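Local coordinates for protein alanine dehydrogenase/pyridine nucleotide transhydrogenase (Mycobacterium smegmatis str. MC2 155, PDB 3P2Y) that probably transfers hydride between NADH and NADP as the soluble alpha-1 subunit of a proton-pumping transhydrogenase, in a family shared with alanine dehydrogenases, at residues Ala156-Val161 against Leu200-Arg205; Ala133-Pro138 against Asp147-Gln152; Leu40-Val45 against Ala65-Ala70; Thr271-Pro276 against Gly306-Leu311. All coordinates share one frame; numbering follows the deposited sequence.

Contact 1. Residues Ala156-Val161 against Leu200-Arg205; sequences AGYKAV and LATAKR. With EDO (1,2-ethanediol), chain G.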
# COMPACT_ATOMS: atom_id res chain seq x y z
N ALA A 156 -7.64 -9.44 5.16
CA ALA A 156 -7.44 -8.29 6.02
C ALA A 156 -6.00 -8.23 6.53
O ALA A 156 -5.40 -7.15 6.52
CB ALA A 156 -8.43 -8.28 7.18
N GLY A 157 -5.43 -9.39 6.93
CA GLY A 157 -4.05 -9.40 7.44
C GLY A 157 -3.06 -8.94 6.37
O GLY A 157 -2.12 -8.18 6.65
N TYR A 158 -3.26 -9.43 5.14
CA TYR A 158 -2.41 -9.02 4.00
C TYR A 158 -2.53 -7.52 3.74
O TYR A 158 -1.52 -6.80 3.64
CB TYR A 158 -2.85 -9.85 2.78
CG TYR A 158 -2.32 -9.40 1.45
CD1 TYR A 158 -1.01 -9.68 1.08
CD2 TYR A 158 -3.13 -8.71 0.56
CE1 TYR A 158 -0.51 -9.28 -0.16
CE2 TYR A 158 -2.64 -8.30 -0.70
CZ TYR A 158 -1.33 -8.61 -1.05
OH TYR A 158 -0.82 -8.22 -2.28
N LYS A 159 -3.76 -7.02 3.64
CA LYS A 159 -3.95 -5.58 3.33
C LYS A 159 -3.51 -4.69 4.51
O LYS A 159 -3.13 -3.52 4.29
CB LYS A 159 -5.40 -5.29 2.95
CG LYS A 159 -5.83 -5.91 1.60
CD LYS A 159 -4.90 -5.56 0.44
CE LYS A 159 -4.71 -4.01 0.21
NZ LYS A 159 -6.00 -3.43 -0.44
N ALA A 160 -3.55 -5.23 5.73
CA ALA A 160 -3.05 -4.47 6.93
C ALA A 160 -1.58 -4.13 6.80
O ALA A 160 -1.15 -3.01 7.12
CB ALA A 160 -3.32 -5.25 8.28
N VAL A 161 -0.79 -5.10 6.31
CA VAL A 161 0.64 -4.87 6.10
C VAL A 161 0.87 -3.87 4.98
O VAL A 161 1.75 -3.01 5.10
CB VAL A 161 1.41 -6.20 5.82
CG1 VAL A 161 2.90 -5.92 5.42
CG2 VAL A 161 1.37 -7.02 7.08
N LEU A 200 1.96 -11.43 9.57
CA LEU A 200 3.38 -11.84 9.76
C LEU A 200 4.02 -12.33 8.46
O LEU A 200 5.17 -11.96 8.16
CB LEU A 200 3.49 -12.94 10.83
CG LEU A 200 3.22 -12.44 12.25
CD1 LEU A 200 3.04 -13.70 13.15
CD2 LEU A 200 4.36 -11.54 12.81
N ALA A 201 3.30 -13.17 7.70
CA ALA A 201 3.84 -13.73 6.47
C ALA A 201 4.09 -12.60 5.48
O ALA A 201 5.16 -12.56 4.83
CB ALA A 201 2.88 -14.79 5.85
N THR A 202 3.12 -11.71 5.35
CA THR A 202 3.23 -10.62 4.34
C THR A 202 4.35 -9.64 4.70
O THR A 202 5.10 -9.22 3.82
CB THR A 202 1.89 -9.91 4.16
OG1 THR A 202 0.94 -10.89 3.69
CG2 THR A 202 1.97 -8.79 3.08
N ALA A 203 4.46 -9.28 5.98
CA ALA A 203 5.53 -8.38 6.44
C ALA A 203 6.90 -9.01 6.15
O ALA A 203 7.83 -8.31 5.69
CB ALA A 203 5.38 -8.07 7.90
N LYS A 204 7.02 -10.31 6.42
CA LYS A 204 8.27 -11.04 6.14
C LYS A 204 8.63 -11.01 4.64
O LYS A 204 9.81 -10.76 4.29
CB LYS A 204 8.19 -12.49 6.63
CG LYS A 204 9.53 -13.26 6.51
CD LYS A 204 10.59 -12.55 7.39
CE LYS A 204 11.78 -13.40 7.83
NZ LYS A 204 12.63 -12.45 8.61
N ARG A 205 7.64 -11.26 3.77
CA ARG A 205 7.81 -11.20 2.31
C ARG A 205 8.43 -9.88 1.89
O ARG A 205 9.40 -9.86 1.08
CB ARG A 205 6.46 -11.32 1.57
CG ARG A 205 5.80 -12.69 1.62
CD ARG A 205 4.54 -12.70 0.75
NE ARG A 205 3.71 -13.85 1.09
CZ ARG A 205 3.81 -15.03 0.50
NH1 ARG A 205 4.68 -15.20 -0.51
NH2 ARG A 205 3.02 -16.03 0.89
C1 EDO G . -5.52 -1.23 2.55
O1 EDO G . -4.14 -1.65 2.49
C2 EDO G . -5.81 -0.17 1.48
O2 EDO G . -5.81 -0.71 0.12
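Tyr158 and Val161 on helix 148-167 meet Thr202 and Ala203 on helix 194-206, where the axes of the two short segments run 37° apart in the same general sense and approach to 8.4 Å. The nearest backbone pairs are Tyr158 with Thr202 (CA to CA 5.9 Å) and Val161 with Ala203. Thr202 points into the groove between Tyr158 and Val161. Its CG2 lies 3.8 Å from Val161 CB, while its OG1 reaches the Tyr158 ring at the edge and in the ring plane, 3.5 Å from CD1. That hydroxyl hydrogen-bonds Gln198 O one turn back. With CG1 of Val161 anti to the backbone N (chi1 173°), this methyl extends to Ala203 and touches its CA at 3.7 Å. On another side of the first helix, an ethanediol, probably from the crystallisation liquor, takes a bond from Lys159 NZ to O2 and gives one from O1 to Lys159 O; NZ also bonds Thr334 OG1 and, on the second subunit, Ser166 O. Tyr158 OH bonds Val172 N of the second subunit. The helix pair therefore meets through methyl packing and ring-edge contact, while Thr202 OG1 is satisfied within its own helix and Tyr158 OH by the second subunit.

Contact 2. Residues Ala133-Pro138 against Asp147-Gln152; sequences AMESIP and DALSSQ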
# COMPACT_ATOMS: atom_id res chain seq x y z
N ALA A 133 -26.08 -17.94 9.43
CA ALA A 133 -25.03 -16.92 9.68
C ALA A 133 -23.65 -17.53 9.42
O ALA A 133 -23.25 -18.54 10.05
CB ALA A 133 -25.09 -16.43 11.13
N MET A 134 -22.89 -16.93 8.51
CA MET A 134 -21.57 -17.46 8.20
C MET A 134 -20.64 -17.37 9.43
O MET A 134 -19.75 -18.20 9.58
CB MET A 134 -20.98 -16.76 6.97
CG MET A 134 -21.75 -17.04 5.65
SD MET A 134 -21.84 -18.82 5.22
CE MET A 134 -20.09 -19.13 4.81
N GLU A 135 -20.88 -16.41 10.31
CA GLU A 135 -20.08 -16.30 11.54
C GLU A 135 -20.28 -17.51 12.45
O GLU A 135 -19.43 -17.77 13.33
CB GLU A 135 -20.45 -15.03 12.35
CG GLU A 135 -20.33 -13.70 11.61
CD GLU A 135 -21.68 -13.22 11.03
OE1 GLU A 135 -22.49 -14.07 10.58
OE2 GLU A 135 -21.89 -12.00 10.97
N SER A 136 -21.39 -18.22 12.28
CA SER A 136 -21.79 -19.32 13.17
C SER A 136 -21.45 -20.70 12.61
O SER A 136 -21.82 -21.72 13.22
CB SER A 136 -23.28 -19.24 13.53
OG SER A 136 -23.53 -18.04 14.29
N ILE A 137 -20.75 -20.74 11.47
CA ILE A 137 -20.21 -22.00 10.93
C ILE A 137 -19.26 -22.56 12.00
O ILE A 137 -18.35 -21.87 12.45
CB ILE A 137 -19.43 -21.77 9.59
CG1 ILE A 137 -20.37 -21.26 8.48
CG2 ILE A 137 -18.72 -23.08 9.13
CD1 ILE A 137 -21.35 -22.28 7.98
N PRO A 138 -19.51 -23.80 12.45
CA PRO A 138 -18.67 -24.29 13.55
C PRO A 138 -17.25 -24.58 13.09
O PRO A 138 -17.03 -24.90 11.90
CB PRO A 138 -19.41 -25.56 14.02
CG PRO A 138 -20.29 -25.96 12.91
CD PRO A 138 -20.61 -24.71 12.11
N ASP A 147 -15.33 -21.57 6.00
CA ASP A 147 -14.96 -20.63 7.05
C ASP A 147 -14.76 -19.23 6.48
O ASP A 147 -13.63 -18.83 6.14
CB ASP A 147 -13.68 -21.11 7.75
CG ASP A 147 -13.34 -20.29 8.99
OD1 ASP A 147 -13.95 -19.22 9.23
OD2 ASP A 147 -12.42 -20.73 9.73
N ALA A 148 -15.86 -18.50 6.35
CA ALA A 148 -15.81 -17.12 5.83
C ALA A 148 -15.08 -16.12 6.73
O ALA A 148 -14.42 -15.19 6.24
CB ALA A 148 -17.25 -16.63 5.55
N LEU A 149 -15.23 -16.26 8.05
CA LEU A 149 -14.46 -15.39 8.94
C LEU A 149 -12.96 -15.51 8.62
O LEU A 149 -12.27 -14.47 8.52
CB LEU A 149 -14.77 -15.68 10.43
CG LEU A 149 -16.17 -15.21 10.89
CD1 LEU A 149 -16.46 -15.83 12.27
CD2 LEU A 149 -16.34 -13.67 10.88
N SER A 150 -12.46 -16.73 8.40
CA SER A 150 -11.04 -16.95 8.10
C SER A 150 -10.63 -16.41 6.72
O SER A 150 -9.59 -15.77 6.57
CB SER A 150 -10.69 -18.44 8.21
OG SER A 150 -9.41 -18.72 7.68
N SER A 151 -11.46 -16.66 5.70
CA SER A 151 -11.02 -16.19 4.36
C SER A 151 -10.93 -14.66 4.32
O SER A 151 -9.99 -14.11 3.74
CB SER A 151 -11.93 -16.72 3.23
OG SER A 151 -13.24 -16.17 3.27
N GLN A 152 -11.90 -14.00 4.95
CA GLN A 152 -11.89 -12.53 5.01
C GLN A 152 -10.75 -12.01 5.88
O GLN A 152 -10.13 -10.96 5.56
CB GLN A 152 -13.25 -11.97 5.45
CG GLN A 152 -14.39 -12.46 4.52
CD GLN A 152 -14.10 -12.22 3.02
OE1 GLN A 152 -14.22 -11.10 2.55
NE2 GLN A 152 -13.74 -13.28 2.28
O HOH W 1 -17.05 -18.35 9.21
O HOH W 2 -16.25 -20.82 10.71
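Met134 and Glu135, in a short 3-10 turn after strand 130-133, face Ala148 and Leu149 in the first turn of helix 148-167. Met134 is curled: chi2 and chi3 are both bent (-59° and -69°), which brings the terminal CE back beside its own CB, so that both carbons press on the methyl of Ala148, CE at 3.9 Å. Leu149 crosses Glu135 at about a right angle. Its two branches divide the work, CD1 lying 3.7 Å from Glu135 O and CD2 4.1 Å from Glu135 CG. The Glu135 chain bends at chi2 and carries its carboxylate away from Leu149, to the backbone N atoms of Leu112 and Ala113. Asp147 caps the helix: its OD1 accepts from Ser150 N at 3.0 Å, the donor standing well above the carboxylate plane. One water bridges the segments, hydrogen-bonded to Met134 O at 2.7 Å and accepting from Leu149 N at 3.0 Å; a second lies 2.9 Å from Ile137 O. Tyr343 and Asn346 of helix 336-354 also pack on Met134. These features mark an N-capped helix start, packed and water-bridged against the turn that leaves strand 130-133, an outermost strand, within this chain, of the parallel sheet in the N-terminal domain of the alanine dehydrogenase/PNT family.

Contact 3. Residues Leu40-Val45 against Ala65-Ala70; sequences LVPKVV and ALFSDA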
# COMPACT_ATOMS: atom_id res chain seq x y z
N LEU A 40 -21.34 -13.75 -4.72
CA LEU A 40 -20.81 -14.69 -5.71
C LEU A 40 -20.10 -13.92 -6.81
O LEU A 40 -20.57 -12.86 -7.22
CB LEU A 40 -21.94 -15.52 -6.34
CG LEU A 40 -22.80 -16.40 -5.43
CD1 LEU A 40 -23.81 -17.16 -6.30
CD2 LEU A 40 -21.91 -17.39 -4.60
N VAL A 41 -18.96 -14.46 -7.26
CA VAL A 41 -18.23 -13.90 -8.39
C VAL A 41 -18.58 -14.71 -9.63
O VAL A 41 -19.02 -15.87 -9.51
CB VAL A 41 -16.67 -13.95 -8.17
CG1 VAL A 41 -16.28 -13.04 -6.98
CG2 VAL A 41 -16.18 -15.38 -7.96
N PRO A 42 -18.36 -14.14 -10.82
CA PRO A 42 -18.75 -14.85 -12.05
C PRO A 42 -18.21 -16.28 -12.18
O PRO A 42 -18.95 -17.16 -12.62
CB PRO A 42 -18.21 -13.92 -13.16
CG PRO A 42 -18.38 -12.52 -12.53
CD PRO A 42 -17.82 -12.80 -11.12
N LYS A 43 -16.96 -16.54 -11.78
CA LYS A 43 -16.40 -17.91 -11.89
C LYS A 43 -17.19 -18.93 -11.08
O LYS A 43 -17.30 -20.10 -11.50
CB LYS A 43 -14.93 -17.98 -11.43
CG LYS A 43 -13.93 -17.30 -12.35
CD LYS A 43 -12.55 -17.31 -11.66
CE LYS A 43 -11.54 -16.45 -12.42
NZ LYS A 43 -10.17 -16.76 -11.95
N VAL A 44 -17.74 -18.51 -9.95
CA VAL A 44 -18.50 -19.40 -9.08
C VAL A 44 -19.91 -19.54 -9.61
O VAL A 44 -20.48 -20.63 -9.65
CB VAL A 44 -18.47 -18.90 -7.58
CG1 VAL A 44 -19.40 -19.72 -6.68
CG2 VAL A 44 -17.01 -18.98 -7.04
N VAL A 45 -20.48 -18.43 -10.06
CA VAL A 45 -21.78 -18.47 -10.76
C VAL A 45 -21.74 -19.48 -11.92
O VAL A 45 -22.70 -20.26 -12.12
CB VAL A 45 -22.18 -17.06 -11.25
CG1 VAL A 45 -23.45 -17.13 -12.14
CG2 VAL A 45 -22.45 -16.14 -10.04
N ALA A 65 -16.31 -4.79 -7.29
CA ALA A 65 -15.19 -5.69 -7.59
C ALA A 65 -14.75 -5.60 -9.07
O ALA A 65 -13.92 -6.37 -9.52
CB ALA A 65 -15.55 -7.16 -7.20
N LEU A 66 -15.31 -4.62 -9.78
CA LEU A 66 -14.99 -4.33 -11.19
C LEU A 66 -15.47 -5.37 -12.21
O LEU A 66 -14.94 -5.43 -13.34
CB LEU A 66 -13.50 -3.96 -11.37
CG LEU A 66 -13.02 -2.86 -10.42
CD1 LEU A 66 -11.53 -2.47 -10.63
CD2 LEU A 66 -13.90 -1.64 -10.53
N PHE A 67 -16.48 -6.17 -11.84
CA PHE A 67 -17.15 -7.10 -12.76
C PHE A 67 -18.28 -6.34 -13.46
O PHE A 67 -18.76 -5.33 -12.91
CB PHE A 67 -17.77 -8.26 -12.00
CG PHE A 67 -16.74 -9.15 -11.35
CD1 PHE A 67 -15.71 -9.67 -12.11
CD2 PHE A 67 -16.80 -9.42 -9.98
CE1 PHE A 67 -14.74 -10.49 -11.51
CE2 PHE A 67 -15.83 -10.24 -9.39
CZ PHE A 67 -14.82 -10.76 -10.16
N SER A 68 -18.71 -6.82 -14.62
CA SER A 68 -19.88 -6.20 -15.27
C SER A 68 -21.08 -7.14 -15.24
O SER A 68 -20.95 -8.34 -14.97
CB SER A 68 -19.56 -5.84 -16.73
OG SER A 68 -19.28 -7.05 -17.40
N ASP A 69 -22.26 -6.60 -15.57
CA ASP A 69 -23.45 -7.45 -15.69
C ASP A 69 -23.17 -8.50 -16.77
O ASP A 69 -23.58 -9.66 -16.64
CB ASP A 69 -24.66 -6.61 -16.14
CG ASP A 69 -25.28 -5.79 -15.01
OD1 ASP A 69 -24.75 -5.78 -13.88
OD2 ASP A 69 -26.29 -5.11 -15.29
N ALA A 70 -22.47 -8.09 -17.85
CA ALA A 70 -22.15 -9.04 -18.93
C ALA A 70 -21.30 -10.22 -18.43
O ALA A 70 -21.48 -11.33 -18.90
CB ALA A 70 -21.47 -8.35 -20.13
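Phe67 lays one face of its ring on Pro42, a CH-pi contact between the loop before helix 69-74 and the first turn of helix 42-50 in the N-terminal domain of the alanine dehydrogenase/PNT family. Along 65-70, Ala65 comes first: its carbonyl O stands 4.2 Å above the ring plane of Phe67, over the centre and on the face opposite Pro42. Leu66 packs on Gly322 of the second subunit. Phe67 then carries the contact. Its CG lies anti to the carbonyl carbon (chi1 -66°), sending the ring across to the N-terminal end of helix 42-50, where Val41 occupies the N-cap position. Val41 CG1 approaches CE2 of the Phe67 ring at 3.7 Å. Tyr72 and Glu337 also pack against Phe67. Ser68 is the N-cap of helix 69-74, its side chain capping a backbone N just beyond the segment, and Asp69 ties that helix start to Ser59 and Ala60 through its two carboxylate oxygens. The two segments thus meet through the ring, while Tyr72 OH of helix 69-74 hydrogen-bonds Leu40 O. At the centre of the joint, Pro42 CD sits 3.5 Å from the centroid of the Phe67 ring, only 5° off its normal.

Contact 4. Residues Thr271-Pro276 against Gly306-Leu311; sequences TTALVP and GGNCEL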
# COMPACT_ATOMS: atom_id res chain seq x y z
N THR A 271 -2.40 -4.77 15.11
CA THR A 271 -3.16 -5.38 16.21
C THR A 271 -4.45 -5.99 15.65
O THR A 271 -5.13 -5.38 14.82
CB THR A 271 -3.49 -4.35 17.33
OG1 THR A 271 -4.45 -3.40 16.86
CG2 THR A 271 -2.21 -3.58 17.73
N THR A 272 -4.79 -7.20 16.11
CA THR A 272 -5.88 -7.92 15.44
C THR A 272 -6.86 -8.56 16.42
O THR A 272 -7.81 -9.21 16.00
CB THR A 272 -5.38 -9.07 14.50
OG1 THR A 272 -4.96 -10.20 15.29
CG2 THR A 272 -4.22 -8.64 13.58
N ALA A 273 -6.59 -8.43 17.72
CA ALA A 273 -7.32 -9.24 18.71
C ALA A 273 -8.77 -8.80 18.87
O ALA A 273 -9.08 -7.60 19.03
CB ALA A 273 -6.62 -9.21 20.03
N LEU A 274 -9.67 -9.80 18.84
CA LEU A 274 -11.10 -9.56 18.98
C LEU A 274 -11.66 -10.47 20.05
O LEU A 274 -11.08 -11.52 20.36
CB LEU A 274 -11.85 -9.86 17.68
CG LEU A 274 -11.34 -9.16 16.42
CD1 LEU A 274 -11.90 -9.79 15.16
CD2 LEU A 274 -11.64 -7.66 16.49
N VAL A 275 -12.79 -10.04 20.62
CA VAL A 275 -13.63 -10.90 21.45
C VAL A 275 -15.03 -10.78 20.85
O VAL A 275 -15.62 -9.71 20.86
CB VAL A 275 -13.63 -10.47 22.94
CG1 VAL A 275 -14.52 -11.41 23.77
CG2 VAL A 275 -12.22 -10.47 23.51
N PRO A 276 -15.57 -11.89 20.29
CA PRO A 276 -16.88 -11.84 19.64
C PRO A 276 -17.94 -11.25 20.57
O PRO A 276 -18.03 -11.66 21.72
CB PRO A 276 -17.18 -13.31 19.33
CG PRO A 276 -15.81 -13.95 19.25
CD PRO A 276 -15.00 -13.26 20.30
N GLY A 306 -13.95 -0.79 19.22
CA GLY A 306 -13.28 0.10 20.15
C GLY A 306 -11.79 0.27 19.93
O GLY A 306 -11.19 1.23 20.42
N GLY A 307 -11.19 -0.65 19.16
CA GLY A 307 -9.74 -0.61 18.88
C GLY A 307 -8.88 -1.26 19.96
O GLY A 307 -9.19 -1.17 21.15
N ASN A 308 -7.78 -1.90 19.54
CA ASN A 308 -6.81 -2.46 20.47
C ASN A 308 -5.92 -1.36 21.03
O ASN A 308 -5.21 -1.59 22.01
CB ASN A 308 -5.90 -3.48 19.77
CG ASN A 308 -6.68 -4.66 19.16
OD1 ASN A 308 -6.55 -4.97 17.97
ND2 ASN A 308 -7.53 -5.30 19.97
N CYS A 309 -5.94 -0.20 20.36
CA CYS A 309 -5.08 0.92 20.75
C CYS A 309 -5.93 2.00 21.37
O CYS A 309 -6.94 2.41 20.81
CB CYS A 309 -4.27 1.48 19.57
SG CYS A 309 -3.15 2.83 19.99
N GLU A 310 -5.50 2.47 22.54
CA GLU A 310 -6.19 3.54 23.27
C GLU A 310 -6.40 4.82 22.44
O GLU A 310 -7.38 5.54 22.63
CB GLU A 310 -5.40 3.82 24.56
CG GLU A 310 -5.89 4.96 25.45
CD GLU A 310 -5.07 5.09 26.75
OE1 GLU A 310 -4.09 4.32 26.97
OE2 GLU A 310 -5.41 6.00 27.55
N LEU A 311 -5.48 5.11 21.53
CA LEU A 311 -5.53 6.35 20.77
C LEU A 311 -6.24 6.19 19.42
O LEU A 311 -6.36 7.14 18.65
CB LEU A 311 -4.12 6.91 20.58
CG LEU A 311 -3.39 7.24 21.90
CD1 LEU A 311 -1.91 7.48 21.65
CD2 LEU A 311 -4.04 8.45 22.59
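Asn308 places its amide between Thr271 and Ala273, and its two ends do opposite jobs. Its OD1 accepts from Thr271 OG1 at 2.8 Å, the donor lying in the carbonyl plane and on a lone pair (C=O...O angle 108°). Its ND2 donates to Ala273 O at 2.9 Å, almost straight at 176°, with the acceptor in the amide plane. Two such bonds from one flat group, to residues two apart on the same segment, would fix which end of the amide is oxygen and which is nitrogen, as well as its rotation about chi2. Thr271 meets the demand because its OG1 sits between the backbone N and the carbonyl carbon (chi1 70°), where it faces Asn308. The side chains run past each other in opposite directions, and Thr271 CB approaches Asn308 CB to 3.5 Å. Alongside the amide, Ala273 CB comes within 4.0 Å of ND2.

The second amide hydrogen is used as well: ND2 also bonds Pro281 O. Asp300, at the end of strand 297-300, accepts from Asn308 N through OD1 and from Cys309 N through OD2, so one carboxylate grips two successive backbone amides. Thr272 turns the other way and its OG1 bonds Gly191 O, in a GxGxxG-like segment consistent with a Rossmann-type nucleotide-binding fold. The contact thus lies past the C-terminal ends of the adjacent parallel strands 268-271 and 297-300, joining the loop that leads to helix 286-290 with the one that leads to strand 317-320.

Overall arrangement
From the N terminus, contact 3 closes first, bringing the start of helix 42-50 against the loop before helix 69-74. Contact 2 follows with a short closure of eight intervening residues, between the end of strand 130-133 and the start of helix 148-167. That helix, running from the N-terminal family region toward the C-terminal one, is shared: contact 1 begins farther along it and reaches over 38 residues to helix 194-206. Contact 4 comes last, joining two loops of the C-terminal domain. All four closures lie in series; none nests or crosses. Contacts 3 and 4 are 34 Å apart between centres, on opposite sides of the chain's centre, and contacts 1 to 3 touch the second subunit, unlike contact 4.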